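Local structure of TRAP dicarboxylate transporter-DctP subunit (Desulfovibrio desulfuricans subsp. desulfuricans, 4NHB) at residues Met36-Glu41 with Val217-Tyr222; His152-Lys157 with Arg169-Asn174; Gly199-Gly204 with Glu223-Ile228; Ile228-His233 with Lys279-Ile284. The protein binds sn-glycerol-3-phosphate in the periplasm and probably delivers it to the membrane components of a TRAP transporter. All blocks are in the same frame, centred on the assembly; numbering follows the deposited sequence.

Interaction 1: residues Met36-Glu41 with Val217-Tyr222. With G3P (sn-glycerol-3-phosphate), chain P.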
loop_
_atom_site.group_PDB
_atom_site.type_symbol
_atom_site.label_atom_id
_atom_site.label_comp_id
_atom_site.label_asym_id
_atom_site.label_seq_id
_atom_site.Cartn_x
_atom_site.Cartn_y
_atom_site.Cartn_z
ATOM N N MET A 36 -2.405 -9.611 -1.684
ATOM C CA MET A 36 -2.616 -9.223 -3.073
ATOM C C MET A 36 -1.311 -9.159 -3.819
ATOM O O MET A 36 -1.311 -8.831 -5.013
ATOM C CB MET A 36 -3.329 -7.852 -3.165
ATOM C CG MET A 36 -2.518 -6.710 -2.593
ATOM S SD MET A 36 -3.339 -5.076 -2.821
ATOM C CE MET A 36 -3.105 -4.841 -4.586
ATOM N N LYS A 37 -0.207 -9.498 -3.138
ATOM C CA LYS A 37 1.123 -9.325 -3.725
ATOM C C LYS A 37 1.893 -10.644 -3.869
ATOM O O LYS A 37 1.629 -11.629 -3.172
ATOM C CB LYS A 37 1.972 -8.281 -2.961
ATOM C CG LYS A 37 1.397 -6.875 -2.877
ATOM C CD LYS A 37 1.202 -6.229 -4.277
ATOM C CE LYS A 37 0.567 -4.838 -4.160
ATOM N NZ LYS A 37 0.600 -4.082 -5.460
ATOM N N PRO A 38 2.825 -10.694 -4.823
ATOM C CA PRO A 38 3.640 -11.900 -4.962
ATOM C C PRO A 38 4.691 -12.072 -3.830
ATOM O O PRO A 38 4.968 -11.174 -3.022
ATOM C CB PRO A 38 4.295 -11.719 -6.323
ATOM C CG PRO A 38 4.354 -10.288 -6.483
ATOM C CD PRO A 38 3.146 -9.693 -5.846
ATOM N N GLU A 39 5.256 -13.267 -3.776
ATOM C CA GLU A 39 6.369 -13.559 -2.881
ATOM C C GLU A 39 7.506 -12.606 -3.195
ATOM O O GLU A 39 7.648 -12.179 -4.329
ATOM C CB GLU A 39 6.819 -14.999 -3.071
ATOM C CG GLU A 39 5.799 -16.005 -2.616
ATOM C CD GLU A 39 5.714 -16.090 -1.103
ATOM O OE1 GLU A 39 6.682 -15.676 -0.437
ATOM O OE2 GLU A 39 4.677 -16.541 -0.585
ATOM N N GLY A 40 8.259 -12.242 -2.155
ATOM C CA GLY A 40 9.402 -11.350 -2.228
ATOM C C GLY A 40 9.018 -9.886 -2.288
ATOM O O GLY A 40 9.870 -9.043 -2.433
ATOM N N GLU A 41 7.727 -9.589 -2.208
ATOM C CA GLU A 41 7.257 -8.197 -2.233
ATOM C C GLU A 41 6.978 -7.806 -0.777
ATOM O O GLU A 41 6.565 -8.650 0.028
ATOM C CB GLU A 41 6.017 -8.095 -3.125
ATOM C CG GLU A 41 5.734 -6.709 -3.740
ATOM C CD GLU A 41 4.764 -5.876 -2.914
ATOM O OE1 GLU A 41 4.248 -4.846 -3.425
ATOM O OE2 GLU A 41 4.581 -6.199 -1.719
ATOM N N VAL A 217 9.835 -4.355 -10.286
ATOM C CA VAL A 217 10.820 -5.409 -10.456
ATOM C C VAL A 217 10.201 -6.797 -10.320
ATOM O O VAL A 217 10.500 -7.699 -11.089
ATOM C CB VAL A 217 11.984 -5.248 -9.453
ATOM C CG1 VAL A 217 12.751 -6.573 -9.271
ATOM C CG2 VAL A 217 12.883 -4.121 -9.931
ATOM N N SER A 218 9.325 -6.951 -9.339
ATOM C CA SER A 218 8.675 -8.214 -9.108
ATOM C C SER A 218 7.930 -8.711 -10.330
ATOM O O SER A 218 8.012 -9.907 -10.647
ATOM C CB SER A 218 7.736 -8.139 -7.905
ATOM O OG SER A 218 7.088 -9.365 -7.780
ATOM N N LEU A 219 7.219 -7.822 -11.024
ATOM C CA LEU A 219 6.487 -8.234 -12.221
ATOM C C LEU A 219 7.311 -8.109 -13.498
ATOM O O LEU A 219 6.818 -8.355 -14.603
ATOM C CB LEU A 219 5.185 -7.437 -12.351
ATOM C CG LEU A 219 3.962 -7.940 -11.545
ATOM C CD1 LEU A 219 4.245 -7.992 -10.024
ATOM C CD2 LEU A 219 2.769 -7.041 -11.837
ATOM N N LYS A 220 8.572 -7.743 -13.325
ATOM C CA LYS A 220 9.495 -7.535 -14.431
ATOM C C LYS A 220 8.877 -6.623 -15.495
ATOM O O LYS A 220 8.934 -6.892 -16.693
ATOM C CB LYS A 220 9.933 -8.876 -15.022
ATOM C CG LYS A 220 10.656 -9.774 -14.007
ATOM C CD LYS A 220 11.164 -11.057 -14.640
ATOM C CE LYS A 220 11.746 -12.000 -13.595
ATOM N NZ LYS A 220 10.737 -12.437 -12.578
ATOM N N MET A 221 8.307 -5.526 -15.031
ATOM C CA MET A 221 7.613 -4.582 -15.897
ATOM C C MET A 221 8.566 -3.953 -16.912
ATOM O O MET A 221 8.159 -3.616 -18.035
ATOM C CB MET A 221 6.962 -3.499 -15.059
ATOM C CG MET A 221 5.854 -4.001 -14.063
ATOM S SD MET A 221 4.917 -2.562 -13.480
ATOM C CE MET A 221 3.884 -3.201 -12.118
ATOM N N TYR A 222 9.830 -3.820 -16.515
ATOM C CA TYR A 222 10.844 -3.106 -17.319
ATOM C C TYR A 222 11.193 -3.847 -18.611
ATOM O O TYR A 222 11.718 -3.246 -19.527
ATOM C CB TYR A 222 12.111 -2.831 -16.493
ATOM C CG TYR A 222 12.674 -4.058 -15.830
ATOM C CD1 TYR A 222 13.508 -4.919 -16.537
ATOM C CD2 TYR A 222 12.379 -4.365 -14.503
ATOM C CE1 TYR A 222 14.020 -6.039 -15.961
ATOM C CE2 TYR A 222 12.893 -5.492 -13.916
ATOM C CZ TYR A 222 13.720 -6.333 -14.659
ATOM O OH TYR A 222 14.256 -7.478 -14.109
HETATM O O1 G3P P . -2.678 0.904 -1.209
HETATM C C1 G3P P . -3.257 0.923 -2.480
HETATM C C2 G3P P . -2.320 0.254 -3.494
HETATM O O2 G3P P . -2.072 -1.065 -3.089
HETATM C C3 G3P P . -2.980 0.262 -4.882
HETATM O O1P G3P P . -1.987 0.229 -5.856
HETATM O O4P G3P P . -1.084 -1.985 -5.402
HETATM O O2P G3P P . -2.982 -1.748 -7.080
HETATM O O3P G3P P . -0.688 -0.981 -7.685
HETATM P P G3P P . -1.676 -1.213 -6.546
HETATM O O HOH W 1 8.184 -9.928 -5.447
#
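Pro38 and Ser218 touch through the ring carbon CG and the serine hydroxyl, Pro38 CG lying 3.2 Å from Ser218 OG, a close van der Waals approach. The serine hydroxyl stands anti to its own backbone N (chi1 177°), which carries it off the end of helix 213-218 toward the loop. Water 1 joins the same two strips of chain, bonded at 2.6 Å to Ser218 OG and donating at 2.6 Å to the carbonyl O of Glu39, within the type II turn from Pro38 to Glu41. The same Pro38 CG also touches Leu219 CD1 at 4.2 Å, the methyl end of the leucine coming nearer than its root.

Lys37 leaves this surface for the interior. Its chain folds once, at chi2 (-61°), then runs extended, and NZ donates to phosphate oxygen O4P of the ligand at 2.7 Å. Asp215 forms a salt bridge with the same NZ and Phe194 a cation-pi contact, so the ammonium is held from several sides. Met36 adds its CE methyl, 3.6 Å from O4P. The loop after strand 30-34 thus takes part in the sn-glycerol-3-phosphate site, lying in the cleft as in periplasmic solute-binding proteins.

Interaction 2: residues His152-Lys157 with Arg169-Asn174. With G3P (sn-glycerol-3-phosphate), chain P.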
loop_
_atom_site.group_PDB
_atom_site.type_symbol
_atom_site.label_atom_id
_atom_site.label_comp_id
_atom_site.label_asym_id
_atom_site.label_seq_id
_atom_site.Cartn_x
_atom_site.Cartn_y
_atom_site.Cartn_z
ATOM N N HIS A 152 6.675 5.222 -8.799
ATOM C CA HIS A 152 7.423 5.786 -9.921
ATOM C C HIS A 152 6.760 5.341 -11.222
ATOM O O HIS A 152 6.193 4.233 -11.285
ATOM C CB HIS A 152 8.867 5.285 -9.879
ATOM C CG HIS A 152 9.547 5.588 -8.585
ATOM N ND1 HIS A 152 9.618 6.867 -8.085
ATOM C CD2 HIS A 152 10.139 4.788 -7.665
ATOM C CE1 HIS A 152 10.261 6.851 -6.931
ATOM N NE2 HIS A 152 10.577 5.597 -6.643
ATOM N N PHE A 153 6.836 6.184 -12.247
ATOM C CA PHE A 153 6.219 5.853 -13.535
ATOM C C PHE A 153 6.999 4.783 -14.275
ATOM O O PHE A 153 8.220 4.732 -14.200
ATOM C CB PHE A 153 6.067 7.105 -14.413
ATOM C CG PHE A 153 5.063 8.053 -13.890
ATOM C CD1 PHE A 153 3.728 7.818 -14.080
ATOM C CD2 PHE A 153 5.455 9.165 -13.156
ATOM C CE1 PHE A 153 2.775 8.676 -13.573
ATOM C CE2 PHE A 153 4.524 10.016 -12.638
ATOM C CZ PHE A 153 3.173 9.778 -12.856
ATOM N N TYR A 154 6.266 3.902 -14.954
ATOM C CA TYR A 154 6.841 2.984 -15.914
ATOM C C TYR A 154 6.055 3.146 -17.241
ATOM O O TYR A 154 4.837 3.321 -17.211
ATOM C CB TYR A 154 6.777 1.524 -15.420
ATOM C CG TYR A 154 5.384 1.022 -15.071
ATOM C CD1 TYR A 154 4.582 0.439 -16.037
ATOM C CD2 TYR A 154 4.866 1.127 -13.763
ATOM C CE1 TYR A 154 3.345 -0.003 -15.749
ATOM C CE2 TYR A 154 3.627 0.675 -13.470
ATOM C CZ TYR A 154 2.849 0.108 -14.466
ATOM O OH TYR A 154 1.586 -0.378 -14.225
ATOM N N SER A 155 6.752 3.098 -18.381
ATOM C CA SER A 155 6.107 3.280 -19.685
ATOM C C SER A 155 6.962 2.781 -20.849
ATOM O O SER A 155 8.165 2.558 -20.712
ATOM C CB SER A 155 5.812 4.749 -19.920
ATOM O OG SER A 155 6.969 5.502 -19.652
ATOM N N LYS A 156 6.341 2.656 -22.013
ATOM C CA LYS A 156 7.076 2.230 -23.208
ATOM C C LYS A 156 8.045 3.307 -23.694
ATOM O O LYS A 156 9.141 2.993 -24.129
ATOM C CB LYS A 156 6.106 1.781 -24.305
ATOM C CG LYS A 156 5.343 0.542 -23.877
ATOM C CD LYS A 156 4.488 -0.067 -24.960
ATOM C CE LYS A 156 3.875 -1.370 -24.463
ATOM N NZ LYS A 156 2.799 -1.887 -25.359
ATOM N N LYS A 157 7.643 4.568 -23.579
ATOM C CA LYS A 157 8.504 5.692 -23.952
ATOM C C LYS A 157 8.523 6.698 -22.803
ATOM O O LYS A 157 7.486 6.920 -22.183
ATOM C CB LYS A 157 7.975 6.361 -25.214
ATOM C CG LYS A 157 7.566 5.350 -26.277
ATOM C CD LYS A 157 7.689 5.884 -27.689
ATOM C CE LYS A 157 6.369 6.427 -28.210
ATOM N NZ LYS A 157 6.501 6.790 -29.650
ATOM N N ARG A 169 -2.268 5.534 -22.430
ATOM C CA ARG A 169 -3.196 4.764 -21.642
ATOM C C ARG A 169 -2.445 4.248 -20.422
ATOM O O ARG A 169 -1.735 3.259 -20.512
ATOM C CB ARG A 169 -3.729 3.581 -22.444
ATOM C CG ARG A 169 -4.596 3.973 -23.647
ATOM C CD ARG A 169 -4.890 2.765 -24.531
ATOM N NE ARG A 169 -6.201 2.893 -25.174
ATOM C CZ ARG A 169 -6.447 3.635 -26.256
ATOM N NH1 ARG A 169 -7.676 3.676 -26.765
ATOM N NH2 ARG A 169 -5.470 4.333 -26.840
ATOM N N MET A 170 -2.581 4.908 -19.279
ATOM C CA MET A 170 -1.839 4.420 -18.094
ATOM C C MET A 170 -2.733 3.629 -17.136
ATOM O O MET A 170 -3.821 4.060 -16.771
ATOM C CB MET A 170 -1.176 5.568 -17.340
ATOM C CG MET A 170 -0.290 6.440 -18.151
ATOM S SD MET A 170 1.225 5.671 -18.644
ATOM C CE MET A 170 2.253 5.997 -17.239
ATOM N N ARG A 171 -2.245 2.488 -16.691
ATOM C CA ARG A 171 -2.937 1.764 -15.635
ATOM C C ARG A 171 -3.025 2.615 -14.379
ATOM O O ARG A 171 -2.097 3.324 -14.052
ATOM C CB ARG A 171 -2.211 0.473 -15.311
ATOM C CG ARG A 171 -2.982 -0.409 -14.319
ATOM C CD ARG A 171 -2.352 -0.339 -12.899
ATOM N NE ARG A 171 -3.225 -0.893 -11.869
ATOM C CZ ARG A 171 -2.844 -1.140 -10.620
ATOM N NH1 ARG A 171 -1.606 -0.874 -10.232
ATOM N NH2 ARG A 171 -3.708 -1.620 -9.760
ATOM N N VAL A 172 -4.151 2.526 -13.690
ATOM C CA VAL A 172 -4.284 3.087 -12.360
ATOM C C VAL A 172 -5.048 2.082 -11.538
ATOM O O VAL A 172 -5.821 1.318 -12.083
ATOM C CB VAL A 172 -5.048 4.431 -12.344
ATOM C CG1 VAL A 172 -4.301 5.453 -13.176
ATOM C CG2 VAL A 172 -6.446 4.253 -12.863
ATOM N N PRO A 173 -4.800 2.054 -10.232
ATOM C CA PRO A 173 -5.611 1.225 -9.338
ATOM C C PRO A 173 -7.042 1.735 -9.338
ATOM O O PRO A 173 -7.225 2.939 -9.528
ATOM C CB PRO A 173 -4.979 1.479 -7.966
ATOM C CG PRO A 173 -3.539 1.751 -8.238
ATOM C CD PRO A 173 -3.620 2.611 -9.544
ATOM N N ASN A 174 -8.008 0.857 -9.110
ATOM C CA ASN A 174 -9.426 1.239 -9.079
ATOM C C ASN A 174 -9.837 1.664 -7.680
ATOM O O ASN A 174 -10.605 1.000 -7.010
ATOM C CB ASN A 174 -10.314 0.089 -9.551
ATOM C CG ASN A 174 -11.728 0.552 -9.936
ATOM O OD1 ASN A 174 -12.029 1.736 -9.976
ATOM N ND2 ASN A 174 -12.587 -0.400 -10.222
HETATM O O1 G3P P . -2.678 0.904 -1.209
HETATM C C1 G3P P . -3.257 0.923 -2.480
HETATM C C2 G3P P . -2.320 0.254 -3.494
HETATM O O2 G3P P . -2.072 -1.065 -3.089
HETATM C C3 G3P P . -2.980 0.262 -4.882
HETATM O O1P G3P P . -1.987 0.229 -5.856
HETATM O O4P G3P P . -1.084 -1.985 -5.402
HETATM O O2P G3P P . -2.982 -1.748 -7.080
HETATM O O3P G3P P . -0.688 -0.981 -7.685
HETATM P P G3P P . -1.676 -1.213 -6.546
HETATM O O HOH W 2 0.741 0.294 -11.637
#
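Tyr154 OH comes against the aliphatic part of Arg171 in a buried contact, and the arginine is the side chain to follow outward. Its CB lies 4.0 Å from Tyr154 OH. CG stands anti to the backbone N (chi1 -173°), and a bend at chi2 (-104°) turns the rest of the chain toward the ligand. CD still passes the same phenol oxygen, at 4.2 Å. NE is hydrogen-bonded outside the two segments. The guanidinium lies 29° from the plane of the tyrosine ring, with Pro173 N over one of its faces, toward the rim. Its two terminal nitrogens then divide the phosphate: NH1 donates to O3P at 2.7 Å and NH2 to O2P at 2.8 Å, both bonds nearly straight. NH1 also donates to water 2, which is bonded in turn to Tyr154 OH, while NH2 has a further acceptor in the carbonyl of Met192. This web of bonds should fix the rotation of the guanidinium.

One residue before Arg171, Met170 curls back through bends at chi2 and chi3 until its CE sits 3.7 Å from Tyr154 O and 3.9 Å from Phe153 CD1, packing the methyl against the backbone and the phenyl ring of strand 146-155. The strands themselves are not paired: their short axes come no nearer than 8.9 Å, and side chains fill the interval. Pro173 also touches the ligand, its CG 3.2 Å from O1P. An arginine donating two bonds to an anionic group is characteristic of TRAP solute-binding proteins; here a water links it to Tyr154.

Interaction 3: residues Gly199-Gly204 with Glu223-Ile228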
loop_
_atom_site.group_PDB
_atom_site.type_symbol
_atom_site.label_atom_id
_atom_site.label_comp_id
_atom_site.label_asym_id
_atom_site.label_seq_id
_atom_site.Cartn_x
_atom_site.Cartn_y
_atom_site.Cartn_z
ATOM N N GLY A 199 -1.274 -9.419 -17.193
ATOM C CA GLY A 199 -1.963 -9.609 -18.467
ATOM C C GLY A 199 -2.100 -8.303 -19.260
ATOM O O GLY A 199 -1.977 -8.290 -20.496
ATOM N N ALA A 200 -2.346 -7.186 -18.569
ATOM C CA ALA A 200 -2.603 -5.932 -19.266
ATOM C C ALA A 200 -1.334 -5.493 -19.990
ATOM O O ALA A 200 -1.361 -5.065 -21.160
ATOM C CB ALA A 200 -3.057 -4.883 -18.296
ATOM N N LEU A 201 -0.215 -5.604 -19.283
ATOM C CA LEU A 201 1.093 -5.394 -19.894
ATOM C C LEU A 201 1.303 -6.312 -21.084
ATOM O O LEU A 201 1.618 -5.841 -22.194
ATOM C CB LEU A 201 2.202 -5.633 -18.867
ATOM C CG LEU A 201 2.354 -4.462 -17.887
ATOM C CD1 LEU A 201 3.358 -4.849 -16.811
ATOM C CD2 LEU A 201 2.782 -3.161 -18.619
ATOM N N ASP A 202 1.126 -7.614 -20.867
ATOM C CA ASP A 202 1.309 -8.617 -21.941
ATOM C C ASP A 202 0.397 -8.379 -23.142
ATOM O O ASP A 202 0.788 -8.693 -24.271
ATOM C CB ASP A 202 1.018 -10.047 -21.465
ATOM C CG ASP A 202 2.109 -10.617 -20.580
ATOM O OD1 ASP A 202 3.237 -10.077 -20.555
ATOM O OD2 ASP A 202 1.821 -11.629 -19.917
ATOM N N GLN A 203 -0.807 -7.859 -22.885
ATOM C CA GLN A 203 -1.802 -7.621 -23.924
ATOM C C GLN A 203 -1.465 -6.426 -24.841
ATOM O O GLN A 203 -1.905 -6.381 -25.972
ATOM C CB GLN A 203 -3.186 -7.419 -23.312
ATOM C CG GLN A 203 -3.903 -8.699 -22.898
ATOM C CD GLN A 203 -5.172 -8.425 -22.095
ATOM O OE1 GLN A 203 -5.517 -7.269 -21.797
ATOM N NE2 GLN A 203 -5.878 -9.493 -21.743
ATOM N N GLY A 204 -0.730 -5.441 -24.344
ATOM C CA GLY A 204 -0.087 -4.475 -25.222
ATOM C C GLY A 204 -0.828 -3.203 -25.609
ATOM O O GLY A 204 -0.330 -2.447 -26.460
ATOM N N GLU A 223 10.833 -5.127 -18.692
ATOM C CA GLU A 223 10.944 -5.912 -19.919
ATOM C C GLU A 223 9.964 -5.479 -21.020
ATOM O O GLU A 223 10.157 -5.803 -22.187
ATOM C CB GLU A 223 10.694 -7.396 -19.618
ATOM C CG GLU A 223 11.889 -8.102 -18.976
ATOM C CD GLU A 223 11.614 -9.549 -18.630
ATOM O OE1 GLU A 223 10.465 -10.025 -18.801
ATOM O OE2 GLU A 223 12.562 -10.214 -18.162
ATOM N N ILE A 224 8.892 -4.800 -20.631
ATOM C CA ILE A 224 7.839 -4.382 -21.557
ATOM C C ILE A 224 7.751 -2.859 -21.602
ATOM O O ILE A 224 7.578 -2.259 -22.660
ATOM C CB ILE A 224 6.479 -5.018 -21.136
ATOM C CG1 ILE A 224 6.559 -6.529 -21.316
ATOM C CG2 ILE A 224 5.332 -4.473 -21.941
ATOM C CD1 ILE A 224 5.456 -7.288 -20.630
ATOM N N THR A 225 7.875 -2.236 -20.436
ATOM C CA THR A 225 7.836 -0.788 -20.292
ATOM C C THR A 225 9.145 -0.365 -19.652
ATOM O O THR A 225 9.237 -0.241 -18.437
ATOM C CB THR A 225 6.692 -0.356 -19.365
ATOM O OG1 THR A 225 6.746 -1.104 -18.126
ATOM C CG2 THR A 225 5.360 -0.616 -20.027
ATOM N N PRO A 226 10.179 -0.177 -20.462
ATOM C CA PRO A 226 11.523 -0.110 -19.886
ATOM C C PRO A 226 11.864 1.241 -19.265
ATOM O O PRO A 226 12.874 1.340 -18.575
ATOM C CB PRO A 226 12.445 -0.393 -21.099
ATOM C CG PRO A 226 11.546 -0.778 -22.202
ATOM C CD PRO A 226 10.203 -0.233 -21.930
ATOM N N GLU A 227 11.052 2.258 -19.513
ATOM C CA GLU A 227 11.407 3.604 -19.094
ATOM C C GLU A 227 10.720 3.945 -17.769
ATOM O O GLU A 227 9.514 4.072 -17.691
ATOM C CB GLU A 227 11.020 4.627 -20.158
ATOM C CG GLU A 227 11.254 4.167 -21.630
ATOM C CD GLU A 227 12.706 4.192 -22.075
ATOM O OE1 GLU A 227 13.552 4.793 -21.385
ATOM O OE2 GLU A 227 12.999 3.610 -23.144
ATOM N N ILE A 228 11.508 4.065 -16.728
ATOM C CA ILE A 228 10.958 4.458 -15.442
ATOM C C ILE A 228 11.293 5.916 -15.167
ATOM O O ILE A 228 12.450 6.347 -15.368
ATOM C CB ILE A 228 11.514 3.601 -14.311
ATOM C CG1 ILE A 228 10.826 2.228 -14.286
ATOM C CG2 ILE A 228 11.234 4.301 -12.969
ATOM C CD1 ILE A 228 11.140 1.324 -15.459
#
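This is a small apolar contact between helix 197-203 and the loop that leads into strand 227-229, in the periplasmic-binding-protein fold of the DctP family. It sits far from the chain's centre, the side chain of Leu201 lying about 11 Å from the bound ligand. The backbones come closest where Leu201 and Ile224 have their CA atoms 7.0 Å apart, and both residues direct CB toward the other segment.

Leu201 does most of the work on the helix. Its CB meets Ile224 CD1 at 4.1 Å, while CD2, farther out on the branched end, reaches Thr225 CG2 at 3.9 Å, the two side chains crossing at about a right angle. Thr225 can offer a methyl because its hydroxyl is turned between its own N and carbonyl carbon (chi1 51°), where OG1 bonds to the carbonyl of Met221. The threonine therefore bonds to the backbone with its hydroxyl and packs on the helix with its methyl. Met221 also touches Leu201, so the leucine is enclosed by more than one side chain.

Ile224 CG2 approaches Leu201 O at 4.0 Å. The side chains of Ile224 and Asp202 cross at about a right angle, and Ile224 CD1 comes to 3.6 Å from Asp202 OD1, a methyl resting against the carboxylate of the solvent-exposed Asp202.

Interaction 4: residues Ile228-His233 with Lys279-Ile284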
loop_
_atom_site.group_PDB
_atom_site.type_symbol
_atom_site.label_atom_id
_atom_site.label_comp_id
_atom_site.label_asym_id
_atom_site.label_seq_id
_atom_site.Cartn_x
_atom_site.Cartn_y
_atom_site.Cartn_z
ATOM N N ILE A 228 11.508 4.065 -16.728
ATOM C CA ILE A 228 10.958 4.458 -15.442
ATOM C C ILE A 228 11.293 5.916 -15.167
ATOM O O ILE A 228 12.450 6.347 -15.368
ATOM C CB ILE A 228 11.514 3.601 -14.311
ATOM C CG1 ILE A 228 10.826 2.228 -14.286
ATOM C CG2 ILE A 228 11.234 4.301 -12.969
ATOM C CD1 ILE A 228 11.140 1.324 -15.459
ATOM N N SER A 229 10.310 6.693 -14.736
ATOM C CA SER A 229 10.597 8.065 -14.298
ATOM C C SER A 229 10.311 8.192 -12.801
ATOM O O SER A 229 9.232 7.868 -12.330
ATOM C CB SER A 229 9.817 9.112 -15.102
ATOM O OG SER A 229 10.332 9.265 -16.432
ATOM N N LEU A 230 11.316 8.629 -12.059
ATOM C CA LEU A 230 11.185 8.789 -10.626
ATOM C C LEU A 230 10.321 9.981 -10.348
ATOM O O LEU A 230 10.591 11.069 -10.819
ATOM C CB LEU A 230 12.557 8.953 -9.998
ATOM C CG LEU A 230 13.435 7.734 -10.249
ATOM C CD1 LEU A 230 14.778 7.873 -9.554
ATOM C CD2 LEU A 230 12.744 6.451 -9.809
ATOM N N SER A 231 9.237 9.759 -9.622
ATOM C CA SER A 231 8.370 10.819 -9.160
ATOM C C SER A 231 8.119 10.741 -7.640
ATOM O O SER A 231 8.412 11.684 -6.902
ATOM C CB SER A 231 7.095 10.692 -9.961
ATOM O OG SER A 231 6.022 11.443 -9.445
ATOM N N GLY A 232 7.581 9.621 -7.175
ATOM C CA GLY A 232 7.359 9.407 -5.758
ATOM C C GLY A 232 6.239 10.279 -5.261
ATOM O O GLY A 232 6.264 10.739 -4.145
ATOM N N HIS A 233 5.250 10.491 -6.126
ATOM C CA HIS A 233 4.093 11.314 -5.848
ATOM C C HIS A 233 3.208 10.752 -4.754
ATOM O O HIS A 233 2.478 11.493 -4.093
ATOM C CB HIS A 233 3.284 11.462 -7.110
ATOM C CG HIS A 233 3.172 10.194 -7.892
ATOM N ND1 HIS A 233 4.189 9.723 -8.691
ATOM C CD2 HIS A 233 2.158 9.301 -8.009
ATOM C CE1 HIS A 233 3.815 8.588 -9.258
ATOM N NE2 HIS A 233 2.591 8.308 -8.859
ATOM N N LYS A 279 18.613 -1.351 -4.787
ATOM C CA LYS A 279 18.968 -2.514 -5.577
ATOM C C LYS A 279 18.077 -2.588 -6.799
ATOM O O LYS A 279 18.558 -2.961 -7.877
ATOM C CB LYS A 279 18.855 -3.809 -4.765
ATOM C CG LYS A 279 19.674 -3.862 -3.484
ATOM C CD LYS A 279 19.778 -5.273 -2.942
ATOM C CE LYS A 279 20.699 -5.349 -1.725
ATOM N NZ LYS A 279 22.060 -4.750 -1.962
ATOM N N ALA A 280 16.793 -2.236 -6.632
ATOM C CA ALA A 280 15.822 -2.183 -7.743
ATOM C C ALA A 280 16.223 -1.184 -8.800
ATOM O O ALA A 280 16.069 -1.414 -9.994
ATOM C CB ALA A 280 14.428 -1.833 -7.242
ATOM N N LYS A 281 16.731 -0.056 -8.352
ATOM C CA LYS A 281 17.119 0.977 -9.290
ATOM C C LYS A 281 18.323 0.480 -10.087
ATOM O O LYS A 281 18.406 0.652 -11.321
ATOM C CB LYS A 281 17.436 2.271 -8.508
ATOM C CG LYS A 281 16.270 3.214 -8.369
ATOM C CD LYS A 281 16.536 4.320 -7.313
ATOM C CE LYS A 281 15.252 5.097 -6.971
ATOM N NZ LYS A 281 15.352 5.927 -5.716
ATOM N N ALA A 282 19.254 -0.143 -9.380
ATOM C CA ALA A 282 20.437 -0.676 -10.016
ATOM C C ALA A 282 19.956 -1.678 -11.058
ATOM O O ALA A 282 20.233 -1.522 -12.242
ATOM C CB ALA A 282 21.345 -1.332 -8.991
ATOM N N THR A 283 19.181 -2.663 -10.602
ATOM C CA THR A 283 18.689 -3.747 -11.442
ATOM C C THR A 283 18.061 -3.251 -12.745
ATOM O O THR A 283 18.331 -3.794 -13.811
ATOM C CB THR A 283 17.657 -4.601 -10.688
ATOM O OG1 THR A 283 18.260 -5.177 -9.522
ATOM C CG2 THR A 283 17.134 -5.706 -11.559
ATOM N N ILE A 284 17.214 -2.231 -12.660
ATOM C CA ILE A 284 16.625 -1.642 -13.851
ATOM C C ILE A 284 17.720 -1.190 -14.813
ATOM O O ILE A 284 17.681 -1.513 -15.998
ATOM C CB ILE A 284 15.689 -0.496 -13.480
ATOM C CG1 ILE A 284 14.491 -1.074 -12.706
ATOM C CG2 ILE A 284 15.154 0.184 -14.689
ATOM C CD1 ILE A 284 13.520 -0.059 -12.274
#
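The backbones stay well apart here, with Ile228 and Ile284 the nearest pair at 8.5 Å between CA atoms, as strand 227-229 and the residues to Leu230 pass beside the late turns of the long helix 252-286. Side chains span the interval in two separate touches.

Ile228 and Ile284 meet at about a right angle. The extended arm of Ile284 (chi2 179°) pushes its CD1 methyl to within 4.1 Å of CG1, a mid-chain carbon, on Ile228. Leu213 of the neighbouring helix 213-218 also packs on Ile284, so this isoleucine is buried among three elements.

Leu230 and Lys281 form the outer touch. The lysine is extended beyond CG, and it is CE that passes over the forked end of the leucine, 3.8 Å from CD1 and 4.0 Å from CD2. Lys281 also lies against Leu213 and Ile291.

Within the helix, Lys279 O accepts from both Thr283 N and Thr283 OG1. The arrangement is that of a helix laid against a sheet through aliphatic side chains.

Across the contact the chemistry is essentially apolar: the lysine lends its CE methylene, which implies association by van der Waals and hydrophobic contact, with its ammonium carried past the leucine.

How the interactions relate
From the N terminus, interaction 1 closes the longest loop, bringing the turn after strand 30-34 to the end of helix 213-218. Nested inside it is interaction 2, a short closure between strands 146-155 and 169-172. Interaction 3 opens within interaction 1 and ends beyond it, so the two cross; Met221 packs on Leu201 where they meet. Interaction 4 follows in series, sharing Ile228 with interaction 3. Strand 146-155, paired with strand 227-229, links interaction 2 to both, and Tyr154 touches Met221 of interaction 1. Interactions 1 and 2 converge on the ligand phosphate; interaction 3 ties helix 197-203 to the loop before strand 227-229, and interaction 4 ties helix 252-286 to that strand and the residues after it.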